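Local coordinates for protein endoglucanase (Humicola insolens, PDB 1DYS) that hydrolyses internal beta-1,4-glucosidic linkages of cellulose as a family 6 glycoside hydrolase, contributing to the breakdown of plant biomass, at residues N4-D16 / N68-G82. Numbering follows the deposited sequence.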
# COMPACT_ATOMS: atom_id res chain seq x y z
N ASN A 4 -18.13 -29.42 11.18
CA ASN A 4 -17.47 -28.11 11.35
C ASN A 4 -16.00 -28.42 11.16
O ASN A 4 -15.37 -29.27 11.79
CB ASN A 4 -17.83 -27.56 12.71
CG ASN A 4 -16.91 -26.49 13.28
OD1 ASN A 4 -16.04 -26.01 12.57
ND2 ASN A 4 -17.11 -26.15 14.55
N PRO A 5 -15.35 -27.75 10.23
CA PRO A 5 -13.95 -28.02 9.93
C PRO A 5 -12.97 -27.68 11.03
O PRO A 5 -11.80 -28.08 11.00
CB PRO A 5 -13.63 -27.24 8.64
CG PRO A 5 -14.79 -26.32 8.49
CD PRO A 5 -15.96 -26.76 9.34
N PHE A 6 -13.38 -26.88 12.02
CA PHE A 6 -12.50 -26.46 13.10
C PHE A 6 -12.57 -27.45 14.29
O PHE A 6 -11.77 -27.35 15.19
CB PHE A 6 -12.87 -25.06 13.59
CG PHE A 6 -12.53 -23.98 12.60
CD1 PHE A 6 -13.43 -23.60 11.60
CD2 PHE A 6 -11.31 -23.35 12.68
CE1 PHE A 6 -13.13 -22.60 10.70
CE2 PHE A 6 -10.96 -22.37 11.76
CZ PHE A 6 -11.89 -22.01 10.79
N SER A 7 -13.60 -28.28 14.29
CA SER A 7 -13.79 -29.28 15.34
C SER A 7 -12.55 -30.11 15.59
O SER A 7 -11.97 -30.80 14.74
CB SER A 7 -14.94 -30.23 14.92
OG SER A 7 -15.67 -30.66 16.05
N GLY A 8 -12.05 -30.05 16.83
CA GLY A 8 -10.89 -30.74 17.29
C GLY A 8 -9.57 -30.25 16.73
O GLY A 8 -8.52 -30.84 16.95
N ARG A 9 -9.58 -29.10 16.05
CA ARG A 9 -8.37 -28.52 15.47
C ARG A 9 -7.96 -27.25 16.20
O ARG A 9 -8.72 -26.69 16.97
CB ARG A 9 -8.60 -28.29 13.97
CG ARG A 9 -8.66 -29.59 13.20
CD ARG A 9 -8.74 -29.46 11.68
NE ARG A 9 -8.67 -30.80 11.09
CZ ARG A 9 -9.60 -31.38 10.35
NH1 ARG A 9 -10.72 -30.73 10.06
NH2 ARG A 9 -9.36 -32.62 9.91
N THR A 10 -6.74 -26.78 15.97
CA THR A 10 -6.26 -25.52 16.54
C THR A 10 -5.97 -24.56 15.38
O THR A 10 -5.30 -24.99 14.45
CB THR A 10 -4.95 -25.71 17.31
OG1 THR A 10 -4.10 -26.62 16.59
CG2 THR A 10 -5.27 -26.31 18.68
N LEU A 11 -6.50 -23.34 15.43
CA LEU A 11 -6.16 -22.36 14.38
C LEU A 11 -4.67 -22.06 14.46
O LEU A 11 -4.05 -21.79 15.48
CB LEU A 11 -6.98 -21.08 14.59
CG LEU A 11 -6.76 -20.02 13.51
CD1 LEU A 11 -7.07 -20.47 12.08
CD2 LEU A 11 -7.56 -18.76 13.89
N LEU A 12 -3.97 -22.17 13.30
CA LEU A 12 -2.53 -22.05 13.28
C LEU A 12 -2.00 -20.66 13.62
O LEU A 12 -2.56 -19.67 13.15
CB LEU A 12 -1.99 -22.52 11.92
CG LEU A 12 -0.46 -22.54 11.75
CD1 LEU A 12 0.19 -23.73 12.44
CD2 LEU A 12 -0.11 -22.54 10.27
N VAL A 13 -0.92 -20.63 14.42
CA VAL A 13 -0.32 -19.31 14.70
C VAL A 13 0.21 -18.71 13.40
O VAL A 13 0.71 -19.40 12.51
CB VAL A 13 0.82 -19.47 15.72
CG1 VAL A 13 1.84 -18.34 15.64
CG2 VAL A 13 0.29 -19.61 17.16
N ASN A 14 0.10 -17.39 13.26
CA ASN A 14 0.66 -16.66 12.13
C ASN A 14 2.07 -16.26 12.57
O ASN A 14 2.27 -15.44 13.47
CB ASN A 14 -0.23 -15.47 11.78
CG ASN A 14 0.31 -14.55 10.71
OD1 ASN A 14 1.50 -14.50 10.52
ND2 ASN A 14 -0.62 -13.84 10.02
N SER A 15 3.11 -16.83 11.96
CA SER A 15 4.48 -16.57 12.37
C SER A 15 4.93 -15.14 12.10
O SER A 15 5.74 -14.63 12.89
CB SER A 15 5.44 -17.57 11.71
OG SER A 15 5.21 -17.55 10.31
N ASP A 16 4.42 -14.52 11.04
CA ASP A 16 4.86 -13.13 10.81
C ASP A 16 4.33 -12.22 11.91
O ASP A 16 5.04 -11.37 12.47
CB ASP A 16 4.38 -12.69 9.43
CG ASP A 16 4.87 -11.26 9.15
OD1 ASP A 16 6.04 -10.90 9.44
OD2 ASP A 16 4.01 -10.51 8.66
N ASN A 68 4.66 -24.01 8.22
CA ASN A 68 4.29 -23.96 9.62
C ASN A 68 3.25 -25.00 9.99
O ASN A 68 3.33 -25.59 11.06
CB ASN A 68 3.79 -22.55 9.98
CG ASN A 68 4.87 -21.49 9.87
OD1 ASN A 68 6.06 -21.79 9.94
ND2 ASN A 68 4.46 -20.22 9.77
N ALA A 69 2.25 -25.24 9.14
CA ALA A 69 1.21 -26.22 9.39
C ALA A 69 1.86 -27.62 9.46
O ALA A 69 1.59 -28.35 10.40
CB ALA A 69 0.09 -26.24 8.37
N ARG A 70 2.76 -27.92 8.53
CA ARG A 70 3.42 -29.23 8.53
C ARG A 70 4.35 -29.41 9.71
O ARG A 70 4.46 -30.54 10.23
CB ARG A 70 4.17 -29.43 7.21
CG ARG A 70 3.24 -29.48 6.01
CD ARG A 70 3.97 -29.72 4.69
NE ARG A 70 2.95 -30.12 3.70
CZ ARG A 70 3.03 -29.79 2.42
NH1 ARG A 70 4.08 -29.13 1.98
NH2 ARG A 70 2.02 -30.19 1.62
N ALA A 71 4.98 -28.36 10.22
CA ALA A 71 5.83 -28.44 11.40
C ALA A 71 5.00 -28.65 12.67
O ALA A 71 5.39 -29.35 13.61
CB ALA A 71 6.67 -27.18 11.56
N ALA A 72 3.81 -28.06 12.71
CA ALA A 72 2.91 -28.17 13.85
C ALA A 72 2.42 -29.61 13.95
O ALA A 72 2.42 -30.26 14.98
CB ALA A 72 1.75 -27.20 13.73
N LYS A 73 2.07 -30.14 12.78
CA LYS A 73 1.52 -31.50 12.71
C LYS A 73 2.60 -32.51 13.03
O LYS A 73 2.31 -33.57 13.60
CB LYS A 73 0.81 -31.56 11.38
CG LYS A 73 1.27 -32.60 10.41
CD LYS A 73 0.41 -33.85 10.50
CE LYS A 73 -1.05 -33.61 10.13
NZ LYS A 73 -1.22 -32.54 9.10
N ALA A 74 3.87 -32.15 12.78
CA ALA A 74 4.99 -33.01 13.15
C ALA A 74 5.24 -33.03 14.65
O ALA A 74 5.84 -34.02 15.10
CB ALA A 74 6.27 -32.62 12.43
N ARG A 75 4.80 -32.06 15.46
CA ARG A 75 5.01 -32.18 16.90
C ARG A 75 3.73 -32.65 17.58
O ARG A 75 3.54 -32.50 18.79
CB ARG A 75 5.54 -30.91 17.55
CG ARG A 75 4.85 -29.67 17.08
CD ARG A 75 5.48 -28.39 17.62
NE ARG A 75 4.43 -27.36 17.56
CZ ARG A 75 4.35 -26.43 16.62
NH1 ARG A 75 5.25 -26.35 15.65
NH2 ARG A 75 3.36 -25.56 16.66
N GLY A 76 2.83 -33.24 16.79
CA GLY A 76 1.61 -33.82 17.27
C GLY A 76 0.36 -32.97 17.25
O GLY A 76 -0.71 -33.43 17.67
N GLU A 77 0.46 -31.75 16.75
CA GLU A 77 -0.72 -30.88 16.71
C GLU A 77 -1.62 -31.21 15.54
O GLU A 77 -1.29 -31.97 14.62
CB GLU A 77 -0.24 -29.43 16.64
CG GLU A 77 0.76 -29.07 17.74
CD GLU A 77 1.13 -27.61 17.73
OE1 GLU A 77 0.57 -26.83 16.93
OE2 GLU A 77 2.01 -27.25 18.55
N ASN A 78 -2.79 -30.61 15.53
CA ASN A 78 -3.82 -30.77 14.53
C ASN A 78 -4.37 -29.39 14.11
O ASN A 78 -5.41 -28.93 14.59
CB ASN A 78 -5.01 -31.56 15.09
CG ASN A 78 -5.18 -32.82 14.27
OD1 ASN A 78 -4.55 -33.81 14.61
ND2 ASN A 78 -5.97 -32.74 13.20
N PRO A 79 -3.60 -28.78 13.24
CA PRO A 79 -3.84 -27.41 12.83
C PRO A 79 -4.88 -27.26 11.75
O PRO A 79 -5.21 -28.18 11.00
CB PRO A 79 -2.47 -26.89 12.32
CG PRO A 79 -1.77 -28.15 11.90
CD PRO A 79 -2.36 -29.30 12.67
N ILE A 80 -5.39 -26.02 11.71
CA ILE A 80 -6.17 -25.62 10.54
C ILE A 80 -5.58 -24.24 10.20
O ILE A 80 -5.40 -23.43 11.10
CB ILE A 80 -7.67 -25.66 10.69
CG1 ILE A 80 -8.34 -25.20 9.39
CG2 ILE A 80 -8.11 -24.85 11.92
CD1 ILE A 80 -9.84 -25.45 9.33
N VAL A 81 -5.19 -24.08 8.94
CA VAL A 81 -4.59 -22.80 8.53
C VAL A 81 -5.61 -21.79 8.04
O VAL A 81 -6.39 -22.15 7.18
CB VAL A 81 -3.65 -23.11 7.33
CG1 VAL A 81 -3.07 -21.83 6.74
CG2 VAL A 81 -2.55 -24.06 7.78
N GLY A 82 -5.63 -20.57 8.58
CA GLY A 82 -6.58 -19.57 8.07
C GLY A 82 -5.81 -18.71 7.05
O GLY A 82 -4.74 -18.19 7.37
O HOH W 1 -6.17 -31.07 11.20
O HOH W 2 -3.83 -29.02 17.64
O HOH W 3 -1.32 -25.54 15.89
O HOH W 4 -3.74 -19.47 10.54
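T10 and L11 pair in parallel with P79 and I80 through three backbone hydrogen bonds: T10 N gives to N78 O, T10 O accepts from I80 N, and L12 N gives to I80 O, each at 2.9 Å. Beyond this short pairing, a water takes over, bridging L12 O and G82 N.

I80 packs against the two overlapping turns of 4-9 (type I from N4 to S7, type II from F6 to R9). Its CD1 sits almost centrally over one face of the F6 ring, 4.2 Å from the centroid, a CH-pi contact, while CG2 meets ring atom CD2 of F6 at 3.6 Å. L12, with CG anti to the backbone N (chi1 -176°), sends its two methyls between helix and strand: CD1 touches A72 CB at 4.0 Å and P79 CB, and CD2 lies 3.8 Å from V81 CG2.

Among polar side chains, N68 ND2 donates to S15 OG (2.8 Å). R9 runs extended past N78 O, with CD 4.1 Å from I80 CB; its NH1 donates to P5 O at 3.0 Å, the acceptor lying nearly in the guanidinium plane. An alanine in place of R9 would probably leave P5 O without this donor and strip the aliphatic cover from N78 O and I80.

The 10-11 strand thus borders strand 79-85 of the curled parallel sheet, with helix 60-74 packed against L12 and strands 175-180 and 303-307 meeting P5 and F6, as in the distorted barrel of family 6.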